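Local coordinates for protein oxidoreductase (Listeria innocua, PDB 3E18) that binds NAD through a Rossmann-type domain and is probably a dehydrogenase of the GFO/IDH/MocA family, with a substrate that is not known, at residues 129-134 with 185-190; 135-138 with 142-145; 171-176 with 228-233; 179-184 with 236-241; 215-218 with 222-225. All blocks are in the same frame, centred on the assembly; numbering follows the deposited sequence.

Contact 1. Residues 129-134 with 185-190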
# COMPACT_ATOMS: atom_id res chain seq x y z
N GLU A 129 -17.69 -7.67 13.16
CA GLU A 129 -16.86 -8.52 14.03
C GLU A 129 -15.35 -8.41 13.75
O GLU A 129 -14.54 -8.27 14.67
CB GLU A 129 -17.32 -9.98 13.91
CG GLU A 129 -16.99 -10.82 15.13
CD GLU A 129 -17.62 -12.22 15.11
OE1 GLU A 129 -18.59 -12.46 14.35
OE2 GLU A 129 -17.12 -13.08 15.86
N ASP A 130 -14.99 -8.43 12.46
CA ASP A 130 -13.60 -8.21 12.05
C ASP A 130 -13.04 -6.89 12.57
O ASP A 130 -11.91 -6.83 13.05
CB ASP A 130 -13.47 -8.27 10.53
CG ASP A 130 -14.33 -7.23 9.84
OD1 ASP A 130 -15.57 -7.26 10.00
OD2 ASP A 130 -13.76 -6.41 9.11
N PHE A 131 -13.84 -5.83 12.48
CA PHE A 131 -13.41 -4.51 12.96
C PHE A 131 -13.27 -4.50 14.49
O PHE A 131 -12.36 -3.88 15.03
CB PHE A 131 -14.39 -3.41 12.49
CG PHE A 131 -14.21 -2.11 13.22
CD1 PHE A 131 -13.03 -1.38 13.05
CD2 PHE A 131 -15.19 -1.63 14.07
CE1 PHE A 131 -12.82 -0.17 13.76
CE2 PHE A 131 -14.99 -0.41 14.79
CZ PHE A 131 -13.80 0.31 14.62
N LEU A 132 -14.19 -5.18 15.18
CA LEU A 132 -14.14 -5.23 16.64
C LEU A 132 -12.95 -6.05 17.18
O LEU A 132 -12.43 -5.74 18.26
CB LEU A 132 -15.48 -5.70 17.22
CG LEU A 132 -16.65 -4.71 17.03
CD1 LEU A 132 -17.96 -5.28 17.57
CD2 LEU A 132 -16.37 -3.34 17.66
N ILE A 133 -12.51 -7.04 16.41
CA ILE A 133 -11.21 -7.71 16.66
C ILE A 133 -10.04 -6.71 16.62
O ILE A 133 -9.22 -6.68 17.53
CB ILE A 133 -10.97 -8.90 15.70
CG1 ILE A 133 -11.97 -10.02 15.99
CG2 ILE A 133 -9.54 -9.45 15.82
CD1 ILE A 133 -12.02 -11.09 14.93
N ILE A 134 -10.00 -5.87 15.58
CA ILE A 134 -8.96 -4.82 15.48
C ILE A 134 -9.06 -3.81 16.64
O ILE A 134 -8.03 -3.37 17.20
CB ILE A 134 -9.03 -4.08 14.10
CG1 ILE A 134 -8.95 -5.08 12.93
CG2 ILE A 134 -7.93 -3.05 13.96
CD1 ILE A 134 -7.63 -5.87 12.86
N LEU A 185 -12.23 3.73 10.81
CA LEU A 185 -10.89 4.24 11.14
C LEU A 185 -10.91 5.44 12.07
O LEU A 185 -10.11 5.55 13.02
CB LEU A 185 -10.16 4.63 9.84
CG LEU A 185 -8.77 5.26 9.96
CD1 LEU A 185 -7.73 4.27 10.46
CD2 LEU A 185 -8.38 5.84 8.61
N LEU A 186 -11.81 6.37 11.78
CA LEU A 186 -11.91 7.62 12.56
C LEU A 186 -12.58 7.39 13.92
O LEU A 186 -12.30 8.08 14.91
CB LEU A 186 -12.62 8.69 11.73
CG LEU A 186 -11.74 9.80 11.12
CD1 LEU A 186 -10.50 9.24 10.43
CD2 LEU A 186 -12.52 10.71 10.18
N PHE A 187 -13.47 6.40 13.96
CA PHE A 187 -14.03 5.91 15.22
C PHE A 187 -12.94 5.27 16.10
O PHE A 187 -12.92 5.48 17.31
CB PHE A 187 -15.18 4.92 14.92
CG PHE A 187 -15.82 4.32 16.15
CD1 PHE A 187 -16.23 5.12 17.22
CD2 PHE A 187 -16.04 2.94 16.22
CE1 PHE A 187 -16.84 4.56 18.35
CE2 PHE A 187 -16.64 2.36 17.35
CZ PHE A 187 -17.04 3.18 18.41
N LEU A 188 -12.02 4.51 15.49
CA LEU A 188 -10.95 3.84 16.24
C LEU A 188 -9.87 4.80 16.77
O LEU A 188 -9.51 4.76 17.95
CB LEU A 188 -10.29 2.75 15.40
CG LEU A 188 -9.31 1.82 16.11
CD1 LEU A 188 -9.98 1.08 17.28
CD2 LEU A 188 -8.69 0.84 15.14
N VAL A 189 -9.37 5.66 15.88
CA VAL A 189 -8.21 6.50 16.18
C VAL A 189 -8.68 7.79 16.84
O VAL A 189 -9.56 8.46 16.31
CB VAL A 189 -7.39 6.77 14.89
CG1 VAL A 189 -6.15 7.62 15.20
CG2 VAL A 189 -6.99 5.45 14.22
N ASP A 190 -8.11 8.13 17.99
CA ASP A 190 -8.47 9.36 18.69
C ASP A 190 -7.44 10.42 18.38
O ASP A 190 -6.62 10.80 19.24
CB ASP A 190 -8.61 9.11 20.21
CG ASP A 190 -9.01 10.37 20.98
OD1 ASP A 190 -9.80 11.20 20.47
OD2 ASP A 190 -8.52 10.52 22.12

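Contact 2. Residues 135-138 with 142-145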
# COMPACT_ATOMS: atom_id res chain seq x y z
N LYS A 135 -10.29 -3.46 17.00
CA LYS A 135 -10.54 -2.56 18.13
C LYS A 135 -10.06 -3.19 19.42
O LYS A 135 -9.44 -2.53 20.24
CB LYS A 135 -12.04 -2.24 18.21
CG LYS A 135 -12.39 -1.19 19.25
CD LYS A 135 -13.82 -0.70 19.01
CE LYS A 135 -14.06 0.63 19.69
NZ LYS A 135 -14.30 0.44 21.15
N GLU A 136 -10.32 -4.48 19.60
CA GLU A 136 -9.76 -5.21 20.76
C GLU A 136 -8.22 -5.15 20.79
O GLU A 136 -7.62 -4.77 21.81
CB GLU A 136 -10.26 -6.66 20.80
CG GLU A 136 -9.71 -7.52 21.97
CD GLU A 136 -10.30 -7.18 23.34
OE1 GLU A 136 -11.21 -6.32 23.43
OE2 GLU A 136 -9.86 -7.79 24.35
N MET A 137 -7.59 -5.47 19.65
CA MET A 137 -6.13 -5.42 19.53
C MET A 137 -5.59 -4.02 19.83
O MET A 137 -4.60 -3.88 20.54
CB MET A 137 -5.65 -5.90 18.15
CG MET A 137 -6.00 -7.34 17.85
SD MET A 137 -5.66 -7.82 16.15
CE MET A 137 -3.89 -7.59 16.08
N PHE A 138 -6.27 -3.01 19.29
CA PHE A 138 -5.86 -1.61 19.42
C PHE A 138 -5.90 -1.17 20.88
O PHE A 138 -4.95 -0.56 21.38
CB PHE A 138 -6.79 -0.73 18.55
CG PHE A 138 -6.36 0.71 18.41
CD1 PHE A 138 -5.49 1.09 17.39
CD2 PHE A 138 -6.87 1.69 19.25
CE1 PHE A 138 -5.09 2.43 17.26
CE2 PHE A 138 -6.48 3.02 19.13
CZ PHE A 138 -5.59 3.39 18.13
N THR A 142 -2.49 -5.59 21.96
CA THR A 142 -2.13 -6.96 21.63
C THR A 142 -0.84 -7.08 20.82
O THR A 142 -0.06 -8.03 21.00
CB THR A 142 -3.28 -7.62 20.83
OG1 THR A 142 -4.50 -7.47 21.55
CG2 THR A 142 -3.03 -9.10 20.61
N ILE A 143 -0.62 -6.13 19.90
CA ILE A 143 0.64 -6.08 19.17
C ILE A 143 1.41 -4.82 19.55
O ILE A 143 2.10 -4.22 18.74
CB ILE A 143 0.45 -6.22 17.64
CG1 ILE A 143 -0.55 -5.18 17.09
CG2 ILE A 143 -0.03 -7.62 17.30
CD1 ILE A 143 -0.69 -5.20 15.57
N GLY A 144 1.30 -4.45 20.82
CA GLY A 144 1.88 -3.19 21.32
C GLY A 144 1.03 -2.02 20.86
O GLY A 144 -0.19 -2.14 20.69
N GLU A 145 1.68 -0.88 20.64
CA GLU A 145 1.04 0.31 20.09
C GLU A 145 0.87 0.16 18.59
O GLU A 145 1.86 0.11 17.85
CB GLU A 145 1.89 1.55 20.39
CG GLU A 145 2.06 1.79 21.88
CD GLU A 145 2.75 3.11 22.20
OE1 GLU A 145 3.65 3.53 21.44
OE2 GLU A 145 2.39 3.72 23.24
O HOH W 1 -2.03 -3.46 19.49

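Contact 3. Residues 171-176 with 228-233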
# COMPACT_ATOMS: atom_id res chain seq x y z
N GLY A 171 -22.95 8.33 -6.38
CA GLY A 171 -22.46 6.99 -6.66
C GLY A 171 -20.97 6.82 -6.51
O GLY A 171 -20.25 7.74 -6.08
N GLY A 172 -20.48 5.63 -6.87
CA GLY A 172 -19.06 5.32 -6.70
C GLY A 172 -18.68 4.67 -5.38
O GLY A 172 -19.44 4.71 -4.42
N MET A 173 -17.47 4.11 -5.33
CA MET A 173 -17.02 3.32 -4.18
C MET A 173 -16.54 4.12 -2.96
O MET A 173 -16.64 3.61 -1.83
CB MET A 173 -15.99 2.26 -4.59
CG MET A 173 -16.58 1.04 -5.31
SD MET A 173 -17.89 0.12 -4.44
CE MET A 173 -19.25 0.52 -5.50
N VAL A 174 -16.01 5.32 -3.17
CA VAL A 174 -15.66 6.18 -2.02
C VAL A 174 -16.92 6.40 -1.16
O VAL A 174 -16.91 6.22 0.06
CB VAL A 174 -15.06 7.53 -2.48
CG1 VAL A 174 -14.82 8.44 -1.28
CG2 VAL A 174 -13.75 7.33 -3.24
N LEU A 175 -18.01 6.75 -1.82
CA LEU A 175 -19.27 7.04 -1.14
C LEU A 175 -20.03 5.79 -0.67
O LEU A 175 -20.86 5.85 0.23
CB LEU A 175 -20.13 7.94 -2.04
CG LEU A 175 -19.59 9.37 -2.14
CD1 LEU A 175 -20.36 10.18 -3.19
CD2 LEU A 175 -19.67 10.05 -0.80
N ASP A 176 -19.71 4.64 -1.27
CA ASP A 176 -20.40 3.41 -0.94
C ASP A 176 -19.67 2.66 0.19
O ASP A 176 -20.16 2.59 1.31
CB ASP A 176 -20.51 2.54 -2.19
CG ASP A 176 -21.43 1.35 -2.01
OD1 ASP A 176 -21.98 1.14 -0.91
OD2 ASP A 176 -21.59 0.60 -2.99
N VAL A 228 -10.60 0.24 -1.51
CA VAL A 228 -11.73 -0.55 -1.99
C VAL A 228 -11.41 -0.84 -3.43
O VAL A 228 -10.91 0.03 -4.14
CB VAL A 228 -13.08 0.22 -1.90
CG1 VAL A 228 -14.24 -0.58 -2.56
CG2 VAL A 228 -13.46 0.49 -0.46
N GLY A 229 -11.70 -2.06 -3.87
CA GLY A 229 -11.53 -2.36 -5.27
C GLY A 229 -12.66 -3.28 -5.67
O GLY A 229 -13.09 -4.12 -4.88
N THR A 230 -13.14 -3.11 -6.90
CA THR A 230 -14.23 -3.93 -7.45
C THR A 230 -13.79 -4.64 -8.72
O THR A 230 -14.62 -5.19 -9.46
CB THR A 230 -15.53 -3.10 -7.71
OG1 THR A 230 -15.26 -1.97 -8.55
CG2 THR A 230 -16.14 -2.63 -6.40
N THR A 231 -12.48 -4.64 -8.96
CA THR A 231 -11.89 -5.23 -10.17
C THR A 231 -10.75 -6.19 -9.81
O THR A 231 -9.80 -6.38 -10.58
CB THR A 231 -11.33 -4.12 -11.10
OG1 THR A 231 -10.51 -3.22 -10.33
CG2 THR A 231 -12.46 -3.32 -11.71
N ASN A 232 -10.83 -6.75 -8.60
CA ASN A 232 -9.76 -7.55 -8.04
C ASN A 232 -10.16 -9.01 -8.01
O ASN A 232 -10.90 -9.44 -7.12
CB ASN A 232 -9.46 -7.09 -6.62
CG ASN A 232 -9.15 -5.63 -6.55
OD1 ASN A 232 -9.92 -4.79 -7.02
ND2 ASN A 232 -8.01 -5.30 -5.96
N PHE A 233 -9.66 -9.77 -8.97
CA PHE A 233 -9.98 -11.19 -9.10
C PHE A 233 -9.26 -12.04 -8.05
O PHE A 233 -9.59 -13.20 -7.83
CB PHE A 233 -9.69 -11.67 -10.53
CG PHE A 233 -10.56 -11.03 -11.57
CD1 PHE A 233 -11.82 -11.56 -11.86
CD2 PHE A 233 -10.13 -9.90 -12.27
CE1 PHE A 233 -12.64 -10.97 -12.81
CE2 PHE A 233 -10.93 -9.31 -13.22
CZ PHE A 233 -12.20 -9.84 -13.50

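Contact 4. Residues 179-184 with 236-241. With NAD (nicotinamide-adenine-dinucleotide), chain E.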
# COMPACT_ATOMS: atom_id res chain seq x y z
N VAL A 179 -17.02 5.21 2.91
CA VAL A 179 -17.60 5.79 4.12
C VAL A 179 -17.60 4.80 5.29
O VAL A 179 -17.27 5.19 6.39
CB VAL A 179 -19.01 6.42 3.85
CG1 VAL A 179 -19.94 5.42 3.29
CG2 VAL A 179 -19.61 7.03 5.11
N HIS A 180 -17.93 3.53 5.06
CA HIS A 180 -17.82 2.51 6.13
C HIS A 180 -16.40 2.37 6.67
O HIS A 180 -16.20 2.34 7.89
CB HIS A 180 -18.20 1.14 5.60
CG HIS A 180 -19.66 0.93 5.43
ND1 HIS A 180 -20.58 1.27 6.39
CD2 HIS A 180 -20.35 0.35 4.42
CE1 HIS A 180 -21.79 0.93 5.97
NE2 HIS A 180 -21.67 0.36 4.78
N LEU A 181 -15.43 2.28 5.76
CA LEU A 181 -14.05 1.99 6.18
C LEU A 181 -13.42 3.19 6.84
O LEU A 181 -12.66 3.05 7.80
CB LEU A 181 -13.21 1.55 4.99
CG LEU A 181 -13.73 0.33 4.23
CD1 LEU A 181 -12.72 -0.03 3.19
CD2 LEU A 181 -13.91 -0.82 5.20
N LEU A 182 -13.76 4.38 6.35
CA LEU A 182 -13.18 5.61 6.90
C LEU A 182 -13.80 5.94 8.26
O LEU A 182 -13.14 6.53 9.14
CB LEU A 182 -13.41 6.77 5.94
CG LEU A 182 -12.70 6.70 4.58
CD1 LEU A 182 -13.29 7.72 3.66
CD2 LEU A 182 -11.18 6.83 4.68
N ASP A 183 -15.08 5.59 8.39
CA ASP A 183 -15.80 5.77 9.65
C ASP A 183 -15.27 4.85 10.75
O ASP A 183 -15.02 5.31 11.87
CB ASP A 183 -17.31 5.59 9.45
CG ASP A 183 -18.06 5.70 10.75
OD1 ASP A 183 -18.15 6.81 11.32
OD2 ASP A 183 -18.52 4.64 11.22
N GLN A 184 -15.07 3.57 10.41
CA GLN A 184 -14.33 2.63 11.27
C GLN A 184 -13.01 3.22 11.75
O GLN A 184 -12.73 3.26 12.95
CB GLN A 184 -14.03 1.33 10.52
CG GLN A 184 -15.22 0.35 10.50
CD GLN A 184 -14.95 -0.90 9.67
OE1 GLN A 184 -13.93 -1.02 9.00
NE2 GLN A 184 -15.87 -1.84 9.74
N LEU A 236 -6.65 -9.08 -1.55
CA LEU A 236 -5.66 -8.92 -0.50
C LEU A 236 -6.40 -9.01 0.84
O LEU A 236 -7.63 -8.97 0.84
CB LEU A 236 -4.93 -7.56 -0.64
CG LEU A 236 -3.94 -7.42 -1.81
CD1 LEU A 236 -3.27 -6.05 -1.79
CD2 LEU A 236 -2.88 -8.52 -1.79
N PRO A 237 -5.69 -9.18 1.99
CA PRO A 237 -6.43 -9.30 3.26
C PRO A 237 -7.35 -8.14 3.62
O PRO A 237 -7.07 -6.98 3.28
CB PRO A 237 -5.31 -9.39 4.32
CG PRO A 237 -4.08 -8.99 3.64
CD PRO A 237 -4.24 -9.36 2.20
N ARG A 238 -8.41 -8.46 4.36
CA ARG A 238 -9.33 -7.47 4.89
C ARG A 238 -8.59 -6.50 5.82
O ARG A 238 -8.77 -5.29 5.70
CB ARG A 238 -10.50 -8.17 5.60
CG ARG A 238 -11.50 -7.27 6.31
CD ARG A 238 -12.35 -6.41 5.37
NE ARG A 238 -13.10 -5.43 6.14
CZ ARG A 238 -12.65 -4.24 6.53
NH1 ARG A 238 -11.44 -3.81 6.18
NH2 ARG A 238 -13.44 -3.46 7.24
N TRP A 239 -7.74 -7.02 6.70
CA TRP A 239 -6.98 -6.17 7.65
C TRP A 239 -5.51 -6.59 7.67
O TRP A 239 -5.20 -7.77 7.61
CB TRP A 239 -7.55 -6.33 9.06
CG TRP A 239 -8.90 -5.65 9.26
CD1 TRP A 239 -10.14 -6.24 9.23
CD2 TRP A 239 -9.12 -4.27 9.54
NE1 TRP A 239 -11.12 -5.31 9.46
CE2 TRP A 239 -10.52 -4.09 9.66
CE3 TRP A 239 -8.27 -3.17 9.71
CZ2 TRP A 239 -11.09 -2.84 9.94
CZ3 TRP A 239 -8.83 -1.93 9.97
CH2 TRP A 239 -10.23 -1.77 10.09
N TYR A 240 -4.61 -5.62 7.74
CA TYR A 240 -3.20 -5.90 7.94
C TYR A 240 -2.72 -4.76 8.82
O TYR A 240 -2.78 -3.60 8.42
CB TYR A 240 -2.43 -5.93 6.61
CG TYR A 240 -0.92 -6.15 6.75
CD1 TYR A 240 -0.39 -7.44 6.95
CD2 TYR A 240 -0.04 -5.08 6.68
CE1 TYR A 240 0.99 -7.64 7.07
CE2 TYR A 240 1.34 -5.27 6.80
CZ TYR A 240 1.85 -6.54 7.00
OH TYR A 240 3.22 -6.71 7.11
N VAL A 241 -2.31 -5.10 10.03
CA VAL A 241 -2.03 -4.06 11.03
C VAL A 241 -0.66 -4.24 11.66
O VAL A 241 -0.22 -5.35 11.87
CB VAL A 241 -3.15 -3.99 12.13
CG1 VAL A 241 -4.49 -3.49 11.52
CG2 VAL A 241 -3.37 -5.35 12.82
PA NAD E . -32.22 1.00 -3.81
O1A NAD E . -32.23 -0.48 -3.74
O2A NAD E . -32.12 1.54 -5.18
O5B NAD E . -33.52 1.58 -3.07
C5B NAD E . -33.78 2.96 -2.91
C4B NAD E . -35.29 3.13 -2.83
O4B NAD E . -35.64 4.47 -2.54
C3B NAD E . -35.96 2.76 -4.15
O3B NAD E . -36.97 1.81 -3.91
C2B NAD E . -36.54 4.07 -4.64
O2B NAD E . -37.75 3.90 -5.35
C1B NAD E . -36.74 4.84 -3.34
N9A NAD E . -36.75 6.30 -3.52
C8A NAD E . -36.00 7.05 -4.40
N7A NAD E . -36.32 8.36 -4.23
C5A NAD E . -37.26 8.44 -3.26
C6A NAD E . -37.93 9.52 -2.70
N6A NAD E . -37.54 10.76 -3.00
N1A NAD E . -38.87 9.30 -1.70
C2A NAD E . -39.14 8.02 -1.26
N3A NAD E . -38.47 6.95 -1.82
C4A NAD E . -37.54 7.16 -2.81
O3 NAD E . -31.00 1.56 -2.91
PN NAD E . -30.34 0.78 -1.68
O1N NAD E . -29.22 -0.06 -2.17
O2N NAD E . -31.38 0.21 -0.80
O5D NAD E . -29.62 2.02 -0.89
C5D NAD E . -30.34 3.11 -0.36
C4D NAD E . -29.49 3.83 0.71
O4D NAD E . -28.99 2.89 1.65
C3D NAD E . -28.26 4.52 0.13
O3D NAD E . -27.98 5.69 0.89
C2D NAD E . -27.12 3.54 0.36
O2D NAD E . -25.91 4.23 0.54
C1D NAD E . -27.56 2.85 1.64
N1N NAD E . -27.05 1.47 1.85
C2N NAD E . -26.37 1.24 3.01
C3N NAD E . -25.85 -0.01 3.32
C7N NAD E . -25.33 -0.25 4.70
O7N NAD E . -24.62 -1.43 4.97
N7N NAD E . -25.56 0.64 5.67
C4N NAD E . -26.05 -1.07 2.43
C5N NAD E . -26.76 -0.84 1.24
C6N NAD E . -27.26 0.44 0.97
O HOH W 2 -15.79 -4.41 8.48

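Contact 5. Residues 215-218 with 222-225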
# COMPACT_ATOMS: atom_id res chain seq x y z
N PHE A 215 -3.97 7.21 1.52
CA PHE A 215 -3.00 7.03 2.58
C PHE A 215 -3.20 8.22 3.49
O PHE A 215 -3.08 9.37 3.07
CB PHE A 215 -1.55 7.00 2.03
CG PHE A 215 -0.52 6.47 3.02
CD1 PHE A 215 -0.19 5.12 3.04
CD2 PHE A 215 0.13 7.33 3.92
CE1 PHE A 215 0.76 4.62 3.94
CE2 PHE A 215 1.07 6.83 4.82
CZ PHE A 215 1.39 5.47 4.83
N ILE A 216 -3.54 7.91 4.74
CA ILE A 216 -3.92 8.91 5.72
C ILE A 216 -2.87 8.97 6.82
O ILE A 216 -2.40 7.94 7.28
CB ILE A 216 -5.31 8.57 6.31
CG1 ILE A 216 -6.38 8.63 5.21
CG2 ILE A 216 -5.71 9.51 7.44
CD1 ILE A 216 -7.60 7.80 5.52
N THR A 217 -2.49 10.18 7.22
CA THR A 217 -1.62 10.33 8.37
C THR A 217 -2.36 11.16 9.44
O THR A 217 -3.02 12.15 9.10
CB THR A 217 -0.29 11.03 7.99
OG1 THR A 217 0.27 10.40 6.83
CG2 THR A 217 0.71 10.94 9.12
N PHE A 218 -2.24 10.75 10.70
CA PHE A 218 -2.89 11.44 11.83
C PHE A 218 -1.87 12.31 12.53
O PHE A 218 -0.70 12.11 12.34
CB PHE A 218 -3.47 10.43 12.81
CG PHE A 218 -4.63 9.67 12.24
CD1 PHE A 218 -5.92 10.18 12.37
CD2 PHE A 218 -4.44 8.49 11.55
CE1 PHE A 218 -7.01 9.53 11.83
CE2 PHE A 218 -5.53 7.81 11.00
CZ PHE A 218 -6.82 8.34 11.14
N ILE A 222 0.14 8.11 13.54
CA ILE A 222 -0.50 6.88 13.01
C ILE A 222 -0.77 7.02 11.53
O ILE A 222 -1.17 8.10 11.06
CB ILE A 222 -1.78 6.53 13.80
CG1 ILE A 222 -1.40 6.06 15.20
CG2 ILE A 222 -2.65 5.45 13.07
CD1 ILE A 222 -2.59 5.75 16.09
N THR A 223 -0.55 5.95 10.78
CA THR A 223 -0.78 6.00 9.35
C THR A 223 -1.78 4.90 8.98
O THR A 223 -1.97 3.93 9.71
CB THR A 223 0.54 5.91 8.51
OG1 THR A 223 1.21 4.67 8.77
CG2 THR A 223 1.51 7.08 8.82
N ALA A 224 -2.47 5.10 7.88
CA ALA A 224 -3.45 4.10 7.44
C ALA A 224 -3.54 4.13 5.96
O ALA A 224 -3.37 5.16 5.35
CB ALA A 224 -4.83 4.38 8.05
N GLN A 225 -3.82 2.96 5.39
CA GLN A 225 -4.10 2.89 3.98
C GLN A 225 -5.46 2.22 3.90
O GLN A 225 -5.63 1.16 4.49
CB GLN A 225 -3.06 2.05 3.26
CG GLN A 225 -3.33 1.90 1.75
CD GLN A 225 -2.20 1.24 1.00
OE1 GLN A 225 -1.04 1.36 1.39
NE2 GLN A 225 -2.52 0.53 -0.09

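Contact 1. Residues 129-134 with 185-190
Phe-131 and Phe-187 supply the aromatic part of this contact, and they meet rim to rim: CE2 of Phe-131 is 3.8 Å from CD2 of Phe-187. Each ring finds the other at its edge, close to its own plane, so the pair does not stack face on face, and the two side chains cross at about a right angle. Arg-126 adds a cation-pi contact with Phe-187. Both rings reach into the gap between the helices because CG stands anti to the backbone N, with chi1 166° in Phe-131 and 179° in Phe-187. The gap needs such reach, since even the nearest CA atoms, those of Ile-134 and Leu-188, are 8.9 Å apart.

The aliphatic part centres on Leu-188. Its CB lies 4.2 Å from CE1 of Phe-131, again at the ring edge, the two side chains running past each other in opposite directions. One helical turn after Phe-131, the CG2 branch of Ile-134 touches CD2 of Leu-188 at 4.1 Å, while the rest of the isoleucine leads off toward Trp-239. No hydrogen bond crosses the interface, so apolar packing alone joins these segments.

Helices 129-140 and 173-188 thus lie against each other on the mixed sheet. Ile-134 and Leu-188 both rest on Leu-149 of strand 146-154, and Leu-185 packs on strand 211-218.

Contact 2. Residues 135-138 with 142-145
Met-137 and Thr-142, the two residues with most surface buried here, are joined by a backbone bond from Thr-142 N to Met-137 O, 3.1 Å long. The spacing of five residues makes this a wider link than the helical bond, as the chain leaves helix 129-140. The side chain of Thr-142 points back at the helix, bringing its OG1 to 3.3 Å from CA of Met-137.

Met-137 then extends past the threonine and bends at its last torsion (chi3 62°). That turn carries CE onto Ile-143, where it lies 4.0 Å from CD1 and just as near CG2, so the methyl sits against both branches of the isoleucine. Ile-259 of strand 257-262 packs against all three residues.

A water bridges the two segments. It donates to Met-137 O at 2.8 Å and to Gly-144 O at 2.6 Å, and accepts from Ile-143 N at 3.0 Å. Met-137 O therefore receives two hydrogen bonds, one direct and one from water. The chemistry implies a division of labour: main-chain polar groups and a water fix the path of the turn, while Met-137 CE and Ile-143 add an apolar contact.

Contact 3. Residues 171-176 with 228-233
Met-173 packing on Val-228 and Thr-230 is a buried, apolar helix-to-strand contact, made between the N-terminal part of helix 173-188 and residues 228-230, where strand 223-229 passes into a loop region. The evidence lies in one side chain. CB of Met-173 is 3.9 Å from CG1 of Val-228, and its CG lies 4.0 Å from that same methyl while being 3.9 Å from CG2 of Thr-230. The sulphur completes the sequence, with SD 3.8 Å from CG2 of Thr-230. The chain bends at chi2 (-56°), which lays the thioether alongside Val-228 and Thr-230 so that it spans both residues.

Thr-230 divides its branches by polarity. Its methyl is beside the backbone N and faces the methionine, whereas OG1, set between N and the carbonyl carbon by chi1 of 55°, is hydrogen-bonded to Asp-210 O. Beyond it the chain turns: Thr-231 N donates to a lone pair of Asn-232 OD1 at 3.2 Å. The same asparagine continues to the second subunit, where it bonds to Tyr-240 and Lys-242 of that chain.

Around the contact, Asp-209 OD2 accepts from Val-174 N, and Ile-159 and Pro-160 lie on Met-173. Val-228 also packs on Trp-177 and Leu-181 of helix 173-188 and on Phe-212 of the adjacent strand 211-218, while Val-174 faces helix 325-344.

Contact 4. Residues 179-184 with 236-241
Arg-238, just before strand 239-243, reaches across to Gln-184 and Leu-181 on helix 173-188. From CB its chain sets out with CG anti to the backbone N and bends at chi2 (68°), which folds CD and the guanidinium back beside the indole of Trp-239. NE forms a salt bridge with Asp-130 OD2, an atom that also accepts from Trp-239 NE1. CZ lies 3.9 Å from CD2 of Leu-181, and NH1 bonds to Ser-151 OG. At the tip, NH2 comes within 3.4 Å of CD2 of Leu-181 and donates to Gln-184 OE1 at 3.0 Å, a weak bond bent to 133°.

The amide and guanidinium planes are only 7° apart, so the two groups meet edge on. Water 2 closes the link, accepting from Arg-238 NH2 at 2.8 Å and from Gln-184 NE2 at 2.9 Å; Gln-184 NE2 also bonds to Arg-125 O. Over one guanidinium face sits Trp-239 NE1, 3.5 Å above the plane. With bonds from NE, NH1 and NH2, the buried group is held against rotation and its charge is probably balanced by Asp-130.

Arg-238 and Trp-239 both face Ile-250, a classic beta bulge. On the same helix as Gln-184, His-180 lines the NAD pocket, NE2 lying 3.5 Å from the nicotinamide O7N, so the Arg-238 to Gln-184 link ties the C-terminal-domain sheet to a helix that contributes to that pocket.

Contact 5. Residues 215-218 with 222-225
Phe-215 has CG anti to its main-chain nitrogen (chi1 -165°), which swings the ring across to Thr-223 on the partner strand, CZ lying 3.8 Å from CB of the threonine. Thr-223 turns with chi1 of 61°, so its CG2 comes alongside CG2 of Thr-217 at 4.0 Å, the two side chains pointing the same way, while OG1 bonds to His-148 ND1. The motif is a beta hairpin formed by strands 211-218 and 223-229, antiparallel and about 4.7 Å apart between segment axes.

Its register is set by Ile-216 and Ala-224, a hydrogen-bonded pair: Ile-216 N donates to Ala-224 O at 2.8 Å, nearly straight at 173°, and Ala-224 N returns a bond to Ile-216 O at 2.9 Å. Phe-215 with Gln-225 and Thr-217 with Thr-223 are the flanking non-hydrogen-bonded pairs. Ala-224 O also lies over one face of the Phe-215 ring, offset toward the rim.

The two faces serve different partners. Ile-216 packs on Leu-182 and Leu-185 of helix 173-188; on the other face, Phe-215, Thr-217 and Gln-225 reach the second subunit, where Gln-225 OE1 bonds to Gln-225 NE2 of that chain, while its own NE2 bonds to Glu-227 OE1 within the chain. Toward the turn, Phe-218 N donates to Ile-222 O at 2.9 Å, and this oxygen also lies at the Phe-218 ring edge, 3.3 Å from CD2.

Contact 1 opens first, in helix 129-140, and contact 2 follows on the same helix, closing its short turn at 142-145 while nested inside the loop of contact 1. Contacts 3 and 4 open next, at 171-176 and 179-184 on helix 173-188, before contact 1 closes further along that helix at 185-190; both therefore cross it. The hairpin of contact 5 is nested within both their loops. Contact 3 then closes at 228-233 and contact 4 at 236-241, so these two also cross. Together they fasten helices 129-140 and 173-188 to each other and to the mixed sheet, with contacts 3, 4 and 5 also touching the second subunit.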